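Putative xanthine dehydrogenase YAGS fad-binding subunit (Escherichia coli, PDB 5G5G) binds molybdenum and its pterin cytosine dinucleotide cofactor as a subunit of periplasmic aldehyde oxidase, where it probably oxidises aldehydes to carboxylic acids. Local coordinates at residues C[620-625]-C[672-677]; C[11-16]-C[684-689]; C[348-353]-C[627-632]. All blocks are in the same frame, centred on the assembly; numbering follows the deposited sequence.

Contact 1 of 3, residues C[620-625]-C[672-677]; sequences KTARSQ and VIFLDD. With MCN (pterin cytosine dinucleotide), chain Y.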
loop_
_atom_site.group_PDB
_atom_site.type_symbol
_atom_site.label_atom_id
_atom_site.label_comp_id
_atom_site.label_asym_id
_atom_site.label_seq_id
_atom_site.Cartn_x
_atom_site.Cartn_y
_atom_site.Cartn_z
ATOM N N LYS C 620 -20.133 10.273 5.503
ATOM C CA LYS C 620 -19.752 9.036 4.781
ATOM C C LYS C 620 -18.311 9.084 4.307
ATOM O O LYS C 620 -17.522 8.170 4.568
ATOM C CB LYS C 620 -20.705 8.737 3.616
ATOM C CG LYS C 620 -20.380 7.369 2.976
ATOM C CD LYS C 620 -21.556 6.713 2.295
ATOM C CE LYS C 620 -21.993 7.479 1.103
ATOM N NZ LYS C 620 -23.161 6.802 0.482
ATOM N N THR C 621 -17.934 10.181 3.650
ATOM C CA THR C 621 -16.563 10.277 3.186
ATOM C C THR C 621 -15.613 10.531 4.345
ATOM O O THR C 621 -14.475 10.046 4.312
ATOM C CB THR C 621 -16.400 11.321 2.092
ATOM O OG1 THR C 621 -16.862 12.611 2.545
ATOM C CG2 THR C 621 -17.247 10.958 0.856
ATOM N N ALA C 622 -16.090 11.215 5.393
ATOM C CA ALA C 622 -15.271 11.407 6.613
ATOM C C ALA C 622 -15.045 10.047 7.295
ATOM O O ALA C 622 -13.927 9.736 7.747
ATOM C CB ALA C 622 -15.894 12.398 7.573
ATOM N N ARG C 623 -16.092 9.251 7.412
ATOM C CA ARG C 623 -15.907 7.920 7.973
ATOM C C ARG C 623 -14.885 7.121 7.144
ATOM O O ARG C 623 -14.017 6.466 7.706
ATOM C CB ARG C 623 -17.201 7.177 8.112
ATOM C CG ARG C 623 -16.978 5.751 8.599
ATOM C CD ARG C 623 -18.261 5.067 8.924
ATOM N NE ARG C 623 -17.989 3.673 9.321
ATOM C CZ ARG C 623 -17.768 2.700 8.442
ATOM N NH1 ARG C 623 -17.803 2.950 7.153
ATOM N NH2 ARG C 623 -17.529 1.469 8.863
ATOM N N SER C 624 -14.973 7.227 5.818
ATOM C CA SER C 624 -13.979 6.532 4.992
ATOM C C SER C 624 -12.557 6.942 5.298
ATOM O O SER C 624 -11.646 6.103 5.315
ATOM C CB SER C 624 -14.333 6.707 3.518
ATOM O OG SER C 624 -15.458 5.850 3.192
ATOM N N GLN C 625 -12.377 8.216 5.523
ATOM C CA GLN C 625 -11.071 8.683 5.863
ATOM C C GLN C 625 -10.513 8.031 7.138
ATOM O O GLN C 625 -9.379 7.723 7.229
ATOM C CB GLN C 625 -11.095 10.181 6.121
ATOM C CG GLN C 625 -11.157 11.018 4.867
ATOM C CD GLN C 625 -9.913 10.832 4.033
ATOM O OE1 GLN C 625 -9.929 10.130 3.049
ATOM N NE2 GLN C 625 -8.867 11.404 4.471
ATOM N N VAL C 672 -16.665 4.094 13.598
ATOM C CA VAL C 672 -16.262 5.479 13.751
ATOM C C VAL C 672 -17.442 6.284 14.312
ATOM O O VAL C 672 -18.559 6.130 13.825
ATOM C CB VAL C 672 -15.822 6.109 12.426
ATOM C CG1 VAL C 672 -15.383 7.562 12.648
ATOM C CG2 VAL C 672 -14.682 5.351 11.749
ATOM N N ILE C 673 -17.179 7.169 15.284
ATOM C CA ILE C 673 -18.220 8.102 15.792
ATOM C C ILE C 673 -17.600 9.483 15.699
ATOM O O ILE C 673 -16.479 9.670 16.188
ATOM C CB ILE C 673 -18.585 7.809 17.244
ATOM C CG1 ILE C 673 -19.301 6.439 17.353
ATOM C CG2 ILE C 673 -19.477 8.914 17.836
ATOM C CD1 ILE C 673 -19.520 5.970 18.760
ATOM N N PHE C 674 -18.334 10.421 15.115
ATOM C CA PHE C 674 -17.926 11.817 15.108
ATOM C C PHE C 674 -18.722 12.578 16.120
ATOM O O PHE C 674 -19.938 12.616 16.032
ATOM C CB PHE C 674 -18.105 12.450 13.743
ATOM C CG PHE C 674 -17.211 11.840 12.694
ATOM C CD1 PHE C 674 -15.841 12.099 12.723
ATOM C CD2 PHE C 674 -17.746 11.078 11.700
ATOM C CE1 PHE C 674 -14.983 11.552 11.756
ATOM C CE2 PHE C 674 -16.901 10.520 10.741
ATOM C CZ PHE C 674 -15.533 10.744 10.795
ATOM N N LEU C 675 -18.051 13.179 17.087
ATOM C CA LEU C 675 -18.720 14.130 17.954
ATOM C C LEU C 675 -19.035 15.391 17.170
ATOM O O LEU C 675 -18.295 15.766 16.239
ATOM C CB LEU C 675 -17.800 14.490 19.147
ATOM C CG LEU C 675 -17.450 13.309 20.059
ATOM C CD1 LEU C 675 -16.713 13.780 21.321
ATOM C CD2 LEU C 675 -18.649 12.519 20.488
ATOM N N ASP C 676 -20.143 16.039 17.488
ATOM C CA ASP C 676 -20.475 17.381 16.954
ATOM C C ASP C 676 -19.397 18.273 17.601
ATOM O O ASP C 676 -19.411 18.445 18.812
ATOM C CB ASP C 676 -21.874 17.937 17.437
ATOM C CG ASP C 676 -23.127 17.533 16.556
ATOM O OD1 ASP C 676 -22.949 16.818 15.548
ATOM O OD2 ASP C 676 -24.323 17.932 16.908
ATOM N N ASP C 677 -18.488 18.815 16.844
ATOM C CA ASP C 677 -17.427 19.575 17.404
ATOM C C ASP C 677 -17.344 20.924 16.690
ATOM O O ASP C 677 -16.299 21.520 16.609
ATOM C CB ASP C 677 -16.189 18.733 17.229
ATOM C CG ASP C 677 -14.992 19.287 17.893
ATOM O OD1 ASP C 677 -15.088 19.593 19.129
ATOM O OD2 ASP C 677 -13.917 19.378 17.199
HETATM N N1 MCN Y . -13.975 15.785 5.872
HETATM C C2 MCN Y . -15.400 16.006 6.143
HETATM N N3 MCN Y . -15.393 17.066 7.243
HETATM C C4 MCN Y . -14.433 17.622 7.962
HETATM C C5 MCN Y . -13.066 17.321 7.411
HETATM C C6 MCN Y . -12.920 16.411 6.493
HETATM O O2 MCN Y . -16.307 15.563 5.663
HETATM N N4 MCN Y . -14.529 18.424 8.962
HETATM C "C1'" MCN Y . -13.778 14.654 4.979
HETATM C C2D MCN Y . -14.091 15.032 3.483
HETATM O "O2'" MCN Y . -14.477 13.862 2.764
HETATM C "C3'" MCN Y . -12.777 15.493 3.102
HETATM C C4D MCN Y . -11.634 14.576 3.731
HETATM O O4D MCN Y . -12.400 14.261 4.992
HETATM O "O3'" MCN Y . -12.449 15.572 1.668
HETATM C "C5'" MCN Y . -10.358 15.035 4.129
HETATM O "O5'" MCN Y . -10.326 16.403 4.461
HETATM P PA MCN Y . -9.121 16.937 5.279
HETATM O O1A MCN Y . -9.180 18.461 5.199
HETATM O O2A MCN Y . -9.038 16.239 6.591
HETATM O O3A MCN Y . -7.780 16.429 4.393
HETATM P PB MCN Y . -7.216 17.203 3.136
HETATM O O1B MCN Y . -6.247 18.221 3.557
HETATM O O2B MCN Y . -8.344 17.589 2.236
HETATM O O3B MCN Y . -6.531 15.980 2.423
HETATM C C10 MCN Y . -5.149 15.587 2.819
HETATM C "C9'" MCN Y . -5.095 14.403 3.718
HETATM C "C8'" MCN Y . -3.540 14.224 4.153
HETATM S "S8'" MCN Y . -2.618 15.548 4.605
HETATM C "C7'" MCN Y . -3.060 13.099 3.941
HETATM S "S7'" MCN Y . -1.318 12.761 4.165
HETATM C "C6'" MCN Y . -3.930 11.825 3.711
HETATM C C7 MCN Y . -5.440 12.296 3.966
HETATM O "O9'" MCN Y . -5.785 13.383 3.207
HETATM N "N5'" MCN Y . -3.769 11.572 2.185
HETATM C C4A MCN Y . -4.754 10.669 1.509
HETATM N "N8'" MCN Y . -6.312 11.193 3.509
HETATM C C4B MCN Y . -6.100 10.609 2.311
HETATM N "N1'" MCN Y . -7.039 9.687 1.848
HETATM C "C2'" MCN Y . -7.040 9.211 0.532
HETATM N "N2'" MCN Y . -7.863 8.376 0.113
HETATM N "N3'" MCN Y . -5.831 9.299 -0.101
HETATM C "C4'" MCN Y . -4.739 10.117 0.146
HETATM O "O4'" MCN Y . -3.644 10.312 -0.413
HETATM O O HOH W 1 -19.014 3.282 11.965
#

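Contact 2 of 3, residues C[11-16]-C[684-689]; sequences PIDQLK and PMKAKG. With MCN (pterin cytosine dinucleotide), chain Y.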
loop_
_atom_site.group_PDB
_atom_site.type_symbol
_atom_site.label_atom_id
_atom_site.label_comp_id
_atom_site.label_asym_id
_atom_site.label_seq_id
_atom_site.Cartn_x
_atom_site.Cartn_y
_atom_site.Cartn_z
ATOM N N PRO C 11 -25.284 30.747 6.235
ATOM C CA PRO C 11 -26.128 29.771 5.503
ATOM C C PRO C 11 -25.752 28.310 5.667
ATOM O O PRO C 11 -26.620 27.443 5.508
ATOM C CB PRO C 11 -25.998 30.218 4.036
ATOM C CG PRO C 11 -25.792 31.703 4.156
ATOM C CD PRO C 11 -24.862 31.842 5.352
ATOM N N ILE C 12 -24.475 28.012 5.964
ATOM C CA ILE C 12 -24.026 26.664 6.071
ATOM C C ILE C 12 -24.705 25.994 7.242
ATOM O O ILE C 12 -24.964 24.799 7.181
ATOM C CB ILE C 12 -22.484 26.551 6.240
ATOM C CG1 ILE C 12 -21.753 27.190 5.032
ATOM C CG2 ILE C 12 -22.038 25.100 6.418
ATOM C CD1 ILE C 12 -21.939 26.497 3.726
ATOM N N ASP C 13 -25.043 26.766 8.276
ATOM C CA ASP C 13 -25.795 26.243 9.445
ATOM C C ASP C 13 -27.128 25.533 9.149
ATOM O O ASP C 13 -27.623 24.782 9.990
ATOM C CB ASP C 13 -26.072 27.341 10.448
ATOM C CG ASP C 13 -24.795 27.867 11.143
ATOM O OD1 ASP C 13 -23.817 27.138 11.361
ATOM O OD2 ASP C 13 -24.897 29.034 11.589
ATOM N N GLN C 14 -27.719 25.800 7.984
ATOM C CA GLN C 14 -28.972 25.156 7.587
ATOM C C GLN C 14 -28.793 23.626 7.440
ATOM O O GLN C 14 -29.753 22.855 7.655
ATOM C CB GLN C 14 -29.464 25.719 6.265
ATOM C CG GLN C 14 -29.825 27.195 6.286
ATOM C CD GLN C 14 -30.155 27.720 4.901
ATOM O OE1 GLN C 14 -31.313 27.846 4.548
ATOM N NE2 GLN C 14 -29.142 28.000 4.104
ATOM N N LEU C 15 -27.599 23.225 7.011
ATOM C CA LEU C 15 -27.244 21.822 6.865
ATOM C C LEU C 15 -28.266 21.026 6.064
ATOM O O LEU C 15 -28.517 19.861 6.347
ATOM C CB LEU C 15 -26.989 21.162 8.240
ATOM C CG LEU C 15 -25.879 21.863 9.044
ATOM C CD1 LEU C 15 -25.843 21.276 10.448
ATOM C CD2 LEU C 15 -24.551 21.681 8.383
ATOM N N LYS C 16 -28.776 21.638 4.999
ATOM C CA LYS C 16 -29.646 20.902 4.041
ATOM C C LYS C 16 -28.885 19.972 3.136
ATOM O O LYS C 16 -29.475 19.016 2.624
ATOM C CB LYS C 16 -30.451 21.871 3.173
ATOM C CG LYS C 16 -31.397 22.736 3.959
ATOM C CD LYS C 16 -32.066 23.796 3.070
ATOM C CE LYS C 16 -33.064 24.604 3.869
ATOM N NZ LYS C 16 -33.654 25.678 3.050
ATOM N N PRO C 684 -15.616 29.971 8.384
ATOM C CA PRO C 684 -17.087 30.081 8.218
ATOM C C PRO C 684 -17.796 28.702 8.104
ATOM O O PRO C 684 -18.978 28.606 8.332
ATOM C CB PRO C 684 -17.268 30.868 6.911
ATOM C CG PRO C 684 -15.947 31.581 6.738
ATOM C CD PRO C 684 -14.882 30.669 7.312
ATOM N N MET C 685 -17.051 27.685 7.718
ATOM C CA MET C 685 -17.570 26.327 7.655
ATOM C C MET C 685 -17.688 25.657 9.025
ATOM O O MET C 685 -18.441 24.712 9.205
ATOM C CB MET C 685 -16.684 25.451 6.725
ATOM C CG MET C 685 -16.638 25.929 5.297
ATOM S SD MET C 685 -18.206 26.021 4.425
ATOM C CE MET C 685 -18.631 24.295 4.358
ATOM N N LYS C 686 -16.863 26.112 9.956
ATOM C CA LYS C 686 -16.775 25.582 11.323
ATOM C C LYS C 686 -16.231 24.147 11.397
ATOM O O LYS C 686 -16.422 23.442 12.378
ATOM C CB LYS C 686 -18.134 25.756 12.029
ATOM C CG LYS C 686 -18.684 27.163 11.865
ATOM C CD LYS C 686 -20.014 27.347 12.605
ATOM C CE LYS C 686 -20.532 28.769 12.451
ATOM N NZ LYS C 686 -21.981 28.879 12.736
ATOM N N ALA C 687 -15.499 23.776 10.336
ATOM C CA ALA C 687 -14.944 22.490 10.150
ATOM C C ALA C 687 -13.477 22.508 10.538
ATOM O O ALA C 687 -12.808 23.555 10.465
ATOM C CB ALA C 687 -15.049 22.068 8.699
ATOM N N LYS C 688 -12.981 21.334 10.914
ATOM C CA LYS C 688 -11.528 21.141 11.081
ATOM C C LYS C 688 -11.097 19.873 10.345
ATOM O O LYS C 688 -11.937 19.083 9.864
ATOM C CB LYS C 688 -11.133 21.101 12.572
ATOM C CG LYS C 688 -11.400 22.437 13.251
ATOM C CD LYS C 688 -10.971 22.471 14.735
ATOM C CE LYS C 688 -11.838 21.556 15.560
ATOM N NZ LYS C 688 -11.626 21.906 17.012
ATOM N N GLY C 689 -9.785 19.641 10.266
ATOM C CA GLY C 689 -9.267 18.501 9.542
ATOM C C GLY C 689 -9.572 17.168 10.197
ATOM O O GLY C 689 -9.680 17.087 11.417
HETATM N N1 MCN Y . -13.975 15.785 5.872
HETATM C C2 MCN Y . -15.400 16.006 6.143
HETATM N N3 MCN Y . -15.393 17.066 7.243
HETATM C C4 MCN Y . -14.433 17.622 7.962
HETATM C C5 MCN Y . -13.066 17.321 7.411
HETATM C C6 MCN Y . -12.920 16.411 6.493
HETATM O O2 MCN Y . -16.307 15.563 5.663
HETATM N N4 MCN Y . -14.529 18.424 8.962
HETATM C "C1'" MCN Y . -13.778 14.654 4.979
HETATM C C2D MCN Y . -14.091 15.032 3.483
HETATM O "O2'" MCN Y . -14.477 13.862 2.764
HETATM C "C3'" MCN Y . -12.777 15.493 3.102
HETATM C C4D MCN Y . -11.634 14.576 3.731
HETATM O O4D MCN Y . -12.400 14.261 4.992
HETATM O "O3'" MCN Y . -12.449 15.572 1.668
HETATM C "C5'" MCN Y . -10.358 15.035 4.129
HETATM O "O5'" MCN Y . -10.326 16.403 4.461
HETATM P PA MCN Y . -9.121 16.937 5.279
HETATM O O1A MCN Y . -9.180 18.461 5.199
HETATM O O2A MCN Y . -9.038 16.239 6.591
HETATM O O3A MCN Y . -7.780 16.429 4.393
HETATM P PB MCN Y . -7.216 17.203 3.136
HETATM O O1B MCN Y . -6.247 18.221 3.557
HETATM O O2B MCN Y . -8.344 17.589 2.236
HETATM O O3B MCN Y . -6.531 15.980 2.423
HETATM C C10 MCN Y . -5.149 15.587 2.819
HETATM C "C9'" MCN Y . -5.095 14.403 3.718
HETATM C "C8'" MCN Y . -3.540 14.224 4.153
HETATM S "S8'" MCN Y . -2.618 15.548 4.605
HETATM C "C7'" MCN Y . -3.060 13.099 3.941
HETATM S "S7'" MCN Y . -1.318 12.761 4.165
HETATM C "C6'" MCN Y . -3.930 11.825 3.711
HETATM C C7 MCN Y . -5.440 12.296 3.966
HETATM O "O9'" MCN Y . -5.785 13.383 3.207
HETATM N "N5'" MCN Y . -3.769 11.572 2.185
HETATM C C4A MCN Y . -4.754 10.669 1.509
HETATM N "N8'" MCN Y . -6.312 11.193 3.509
HETATM C C4B MCN Y . -6.100 10.609 2.311
HETATM N "N1'" MCN Y . -7.039 9.687 1.848
HETATM C "C2'" MCN Y . -7.040 9.211 0.532
HETATM N "N2'" MCN Y . -7.863 8.376 0.113
HETATM N "N3'" MCN Y . -5.831 9.299 -0.101
HETATM C "C4'" MCN Y . -4.739 10.117 0.146
HETATM O "O4'" MCN Y . -3.644 10.312 -0.413
#

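Contact 3 of 3, residues C[348-353]-C[627-632]; sequences AMRAPG and IGAMTM. With MOS (dioxothiomolybdenum(VI) ion), chain Z; MCN (pterin cytosine dinucleotide), chain Y.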
loop_
_atom_site.group_PDB
_atom_site.type_symbol
_atom_site.label_atom_id
_atom_site.label_comp_id
_atom_site.label_asym_id
_atom_site.label_seq_id
_atom_site.Cartn_x
_atom_site.Cartn_y
_atom_site.Cartn_z
ATOM N N ALA C 348 7.328 14.087 4.400
ATOM C CA ALA C 348 5.971 13.884 4.888
ATOM C C ALA C 348 5.338 12.569 4.502
ATOM O O ALA C 348 5.325 12.154 3.325
ATOM C CB ALA C 348 5.061 14.992 4.415
ATOM N N MET C 349 4.745 11.959 5.501
ATOM C CA MET C 349 3.791 10.902 5.331
ATOM C C MET C 349 2.689 11.141 6.364
ATOM O O MET C 349 2.974 11.675 7.448
ATOM C CB MET C 349 4.430 9.546 5.506
ATOM C CG MET C 349 3.477 8.380 5.352
ATOM S SD MET C 349 4.395 6.799 5.242
ATOM C CE MET C 349 3.157 5.554 5.540
ATOM N N ARG C 350 1.482 10.782 5.963
ATOM C CA ARG C 350 0.213 11.022 6.730
ATOM C C ARG C 350 0.463 11.274 8.217
ATOM O O ARG C 350 0.918 10.380 8.926
ATOM C CB ARG C 350 -0.720 9.855 6.516
ATOM C CG ARG C 350 -2.182 10.166 6.906
ATOM C CD ARG C 350 -3.021 8.984 6.498
ATOM N NE ARG C 350 -4.443 9.277 6.566
ATOM C CZ ARG C 350 -5.420 8.573 5.977
ATOM N NH1 ARG C 350 -5.146 7.472 5.317
ATOM N NH2 ARG C 350 -6.688 8.951 6.099
ATOM N N ALA C 351 0.161 12.488 8.653
ATOM C CA ALA C 351 0.409 12.980 10.041
ATOM C C ALA C 351 1.903 12.947 10.379
ATOM O O ALA C 351 2.341 12.335 11.367
ATOM C CB ALA C 351 -0.419 12.215 11.075
ATOM N N PRO C 352 2.700 13.699 9.624
ATOM C CA PRO C 352 4.117 13.776 9.932
ATOM C C PRO C 352 4.301 14.295 11.351
ATOM O O PRO C 352 3.599 15.245 11.768
ATOM C CB PRO C 352 4.674 14.803 8.934
ATOM C CG PRO C 352 3.498 15.381 8.262
ATOM C CD PRO C 352 2.324 14.528 8.469
ATOM N N GLY C 353 5.180 13.615 12.059
ATOM C CA GLY C 353 5.471 13.955 13.439
ATOM C C GLY C 353 4.493 13.320 14.407
ATOM O O GLY C 353 4.911 12.540 15.277
ATOM N N ILE C 627 -11.630 5.123 8.719
ATOM C CA ILE C 627 -11.366 3.687 8.584
ATOM C C ILE C 627 -10.108 3.443 7.757
ATOM O O ILE C 627 -9.365 2.519 8.019
ATOM C CB ILE C 627 -12.554 2.826 8.064
ATOM C CG1 ILE C 627 -12.899 3.167 6.603
ATOM C CG2 ILE C 627 -13.807 2.985 8.940
ATOM C CD1 ILE C 627 -13.959 2.255 6.024
ATOM N N GLY C 628 -9.864 4.319 6.801
ATOM C CA GLY C 628 -8.683 4.231 5.967
ATOM C C GLY C 628 -7.445 4.477 6.810
ATOM O O GLY C 628 -6.381 3.797 6.680
ATOM N N ALA C 629 -7.539 5.494 7.671
ATOM C CA ALA C 629 -6.450 5.795 8.564
ATOM C C ALA C 629 -6.241 4.713 9.627
ATOM O O ALA C 629 -5.075 4.439 10.004
ATOM C CB ALA C 629 -6.676 7.144 9.197
ATOM N N MET C 630 -7.335 4.162 10.135
ATOM C CA MET C 630 -7.288 2.992 11.042
ATOM C C MET C 630 -6.503 1.821 10.402
ATOM O O MET C 630 -5.618 1.231 11.039
ATOM C CB MET C 630 -8.669 2.536 11.481
ATOM C CG MET C 630 -9.335 3.563 12.437
ATOM S SD MET C 630 -11.154 3.485 12.442
ATOM C CE MET C 630 -11.397 2.017 13.371
ATOM N N THR C 631 -6.791 1.550 9.129
ATOM C CA THR C 631 -6.076 0.543 8.388
ATOM C C THR C 631 -4.599 0.854 8.228
ATOM O O THR C 631 -3.746 -0.016 8.473
ATOM C CB THR C 631 -6.793 0.360 7.027
ATOM O OG1 THR C 631 -8.175 0.013 7.304
ATOM C CG2 THR C 631 -6.080 -0.706 6.237
ATOM N N MET C 632 -4.261 2.100 7.897
ATOM C CA MET C 632 -2.856 2.480 7.761
ATOM C C MET C 632 -2.114 2.415 9.115
ATOM O O MET C 632 -0.939 2.022 9.179
ATOM C CB MET C 632 -2.791 3.874 7.130
ATOM C CG MET C 632 -1.428 4.297 6.727
ATOM S SD MET C 632 -1.570 5.778 5.656
ATOM C CE MET C 632 -2.025 5.102 4.099
HETATM MO MO MOS Z . -0.400 14.873 4.323
HETATM S S MOS Z . 1.654 14.107 5.075
HETATM O O1 MOS Z . 0.108 15.143 2.631
HETATM O O2 MOS Z . 0.292 16.593 5.298
HETATM N N1 MCN Y . -13.975 15.785 5.872
HETATM C C2 MCN Y . -15.400 16.006 6.143
HETATM N N3 MCN Y . -15.393 17.066 7.243
HETATM C C4 MCN Y . -14.433 17.622 7.962
HETATM C C5 MCN Y . -13.066 17.321 7.411
HETATM C C6 MCN Y . -12.920 16.411 6.493
HETATM O O2 MCN Y . -16.307 15.563 5.663
HETATM N N4 MCN Y . -14.529 18.424 8.962
HETATM C "C1'" MCN Y . -13.778 14.654 4.979
HETATM C C2D MCN Y . -14.091 15.032 3.483
HETATM O "O2'" MCN Y . -14.477 13.862 2.764
HETATM C "C3'" MCN Y . -12.777 15.493 3.102
HETATM C C4D MCN Y . -11.634 14.576 3.731
HETATM O O4D MCN Y . -12.400 14.261 4.992
HETATM O "O3'" MCN Y . -12.449 15.572 1.668
HETATM C "C5'" MCN Y . -10.358 15.035 4.129
HETATM O "O5'" MCN Y . -10.326 16.403 4.461
HETATM P PA MCN Y . -9.121 16.937 5.279
HETATM O O1A MCN Y . -9.180 18.461 5.199
HETATM O O2A MCN Y . -9.038 16.239 6.591
HETATM O O3A MCN Y . -7.780 16.429 4.393
HETATM P PB MCN Y . -7.216 17.203 3.136
HETATM O O1B MCN Y . -6.247 18.221 3.557
HETATM O O2B MCN Y . -8.344 17.589 2.236
HETATM O O3B MCN Y . -6.531 15.980 2.423
HETATM C C10 MCN Y . -5.149 15.587 2.819
HETATM C "C9'" MCN Y . -5.095 14.403 3.718
HETATM C "C8'" MCN Y . -3.540 14.224 4.153
HETATM S "S8'" MCN Y . -2.618 15.548 4.605
HETATM C "C7'" MCN Y . -3.060 13.099 3.941
HETATM S "S7'" MCN Y . -1.318 12.761 4.165
HETATM C "C6'" MCN Y . -3.930 11.825 3.711
HETATM C C7 MCN Y . -5.440 12.296 3.966
HETATM O "O9'" MCN Y . -5.785 13.383 3.207
HETATM N "N5'" MCN Y . -3.769 11.572 2.185
HETATM C C4A MCN Y . -4.754 10.669 1.509
HETATM N "N8'" MCN Y . -6.312 11.193 3.509
HETATM C C4B MCN Y . -6.100 10.609 2.311
HETATM N "N1'" MCN Y . -7.039 9.687 1.848
HETATM C "C2'" MCN Y . -7.040 9.211 0.532
HETATM N "N2'" MCN Y . -7.863 8.376 0.113
HETATM N "N3'" MCN Y . -5.831 9.299 -0.101
HETATM C "C4'" MCN Y . -4.739 10.117 0.146
HETATM O "O4'" MCN Y . -3.644 10.312 -0.413
#

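Contact 1 of 3, residues C[620-625]-C[672-677]
V672 and F674 reach down from strand 669-674, an outer strand of a mixed sheet, onto A622 and R623 of helix 619-638. This is alpha/beta packing, with the short helix and strand axes 9.1 Å apart at closest approach and their directions 126° apart. At V672, branch CG2 meets the aliphatic part of the arginine, 3.9 Å from R623 CG. With CG anti to its backbone N (chi1 176°) and the chain extended, R623 runs out past the valine toward its backbone. There a water accepts from both R623 NE and V672 N, at 2.9 Å from R623 NE, so the side chain is also tied to the strand through its polar end. R623 NH2 goes to Q670 O further back on the same strand, and NH1 to a polar side chain of another protein chain. I673, between them, packs on K411 of helix 401-412. F674 comes down edge-first: its CE2 lies 3.7 Å from R623 N, with A622 O also near the ring plane, while V672 CG1 lies over one face, 3.7 Å above it and offset toward the rim. A622 CB is thus caught between protein and cofactor, 3.6 Å from F674 CZ on one hand and 3.7 Å from O2 of the cytosine of MCN on the other.

Contact 2 of 3, residues C[11-16]-C[684-689]
The loop that carries the cytosine end of the cofactor meets the short 3-10 turn 11-14 near the N-terminus, through I12 on M685 and D13 on K686. I12 offers CG1 and CD1 together to the sulfur, with I12 CG1 3.8 Å from M685 SD. M685 starts off away from the turn, but bends at chi2 (-59°) and chi3 (-66°) bring SD and CE back over the isoleucine. K686 does the reverse: extended beyond CG, it reaches straight across to D13, the two side chains meeting at about a right angle. K686 NZ donates to the syn lone pair of D13 OD1 at 2.9 Å and, weakly, to D13 OD2 at 3.1 Å. The carboxylate has a second cation in R615, which pairs with OD1, while N10 N donates to OD2; G8 O takes another proton of the lysine. Two residues on, K688 O accepts from N4 of the MCN cytosine at 2.8 Å, an N-H...O angle of 161°. The chemistry is therefore of two kinds: a salt bridge in which D13, shared by K686 and R615, probably offsets part of the positive charge of the buried lysine, and a carbonyl acceptor suited to the amino group that distinguishes cytosine from uracil.

Contact 3 of 3, residues C[348-353]-C[627-632]
I627 O accepts from both T631 OG1, at 2.9 Å, and T631 N, from opposite faces of its carbonyl plane; on the same helix A629 and M632, three residues apart, meet the long arm of R350. The arginine comes from the loop beside the molybdenum. It leaves its backbone with CG opposite N (chi1 -163°), stays extended as far as NE, passes alongside the dithiolene, R350 CB 3.8 Å from S7' of MCN, and slides its guanidinium between cofactor and helix. N8' of the pyranopterin lies 3.4 Å above one face of that group; A629 CB lies 3.6 Å from R350 NH2, over the opposite face. M632, bent at chi3, brings its sulfur to the edge, 3.6 Å from R350 CD. The hydrogen bond from R350 NE to G691 O, with the packing on both faces, probably limits how the flat group turns. With an alanine here the NE donor is gone, which would probably leave G691 O without this mate and open a gap between the pterin and A629 and M632. At the other end of the residue, the backbone R350 N lies 3.4 Å from the sulfur of the dioxothiomolybdenum ion, whose metal is bound by S7' and S8' of MCN at 2.3 Å each. The loop leads from strand 331-340 into helix 354-372, with G353 as N-cap, while helix 619-638 lies between the cofactor and a sheet, resting I627 and M630 on strand 669-674 and M630 also on strand 602-612.

How the contacts relate
All three contacts touch the same pterin cytosine dinucleotide and follow it from end to end: contact 2 at the cytosine and a phosphate oxygen, contact 1 at the cytosine and ribose, contact 3 at the pyranopterin and molybdenum. Contact 1 sits midway, its centre about 15 Å from those of both others, which are themselves about 25 Å apart. Helix 619-638 serves contacts 1 and 3, and V672 CG2 packs 3.8 Å from I627 CG2 to join them; Q625 O also lies 3.2 Å from R350 NH2. Contacts 1 and 2 meet in a weak ion pair, D677 OD2 to K688 NZ at 3.4 Å. Along the chain, contact 2 closes a loop enclosing the other two.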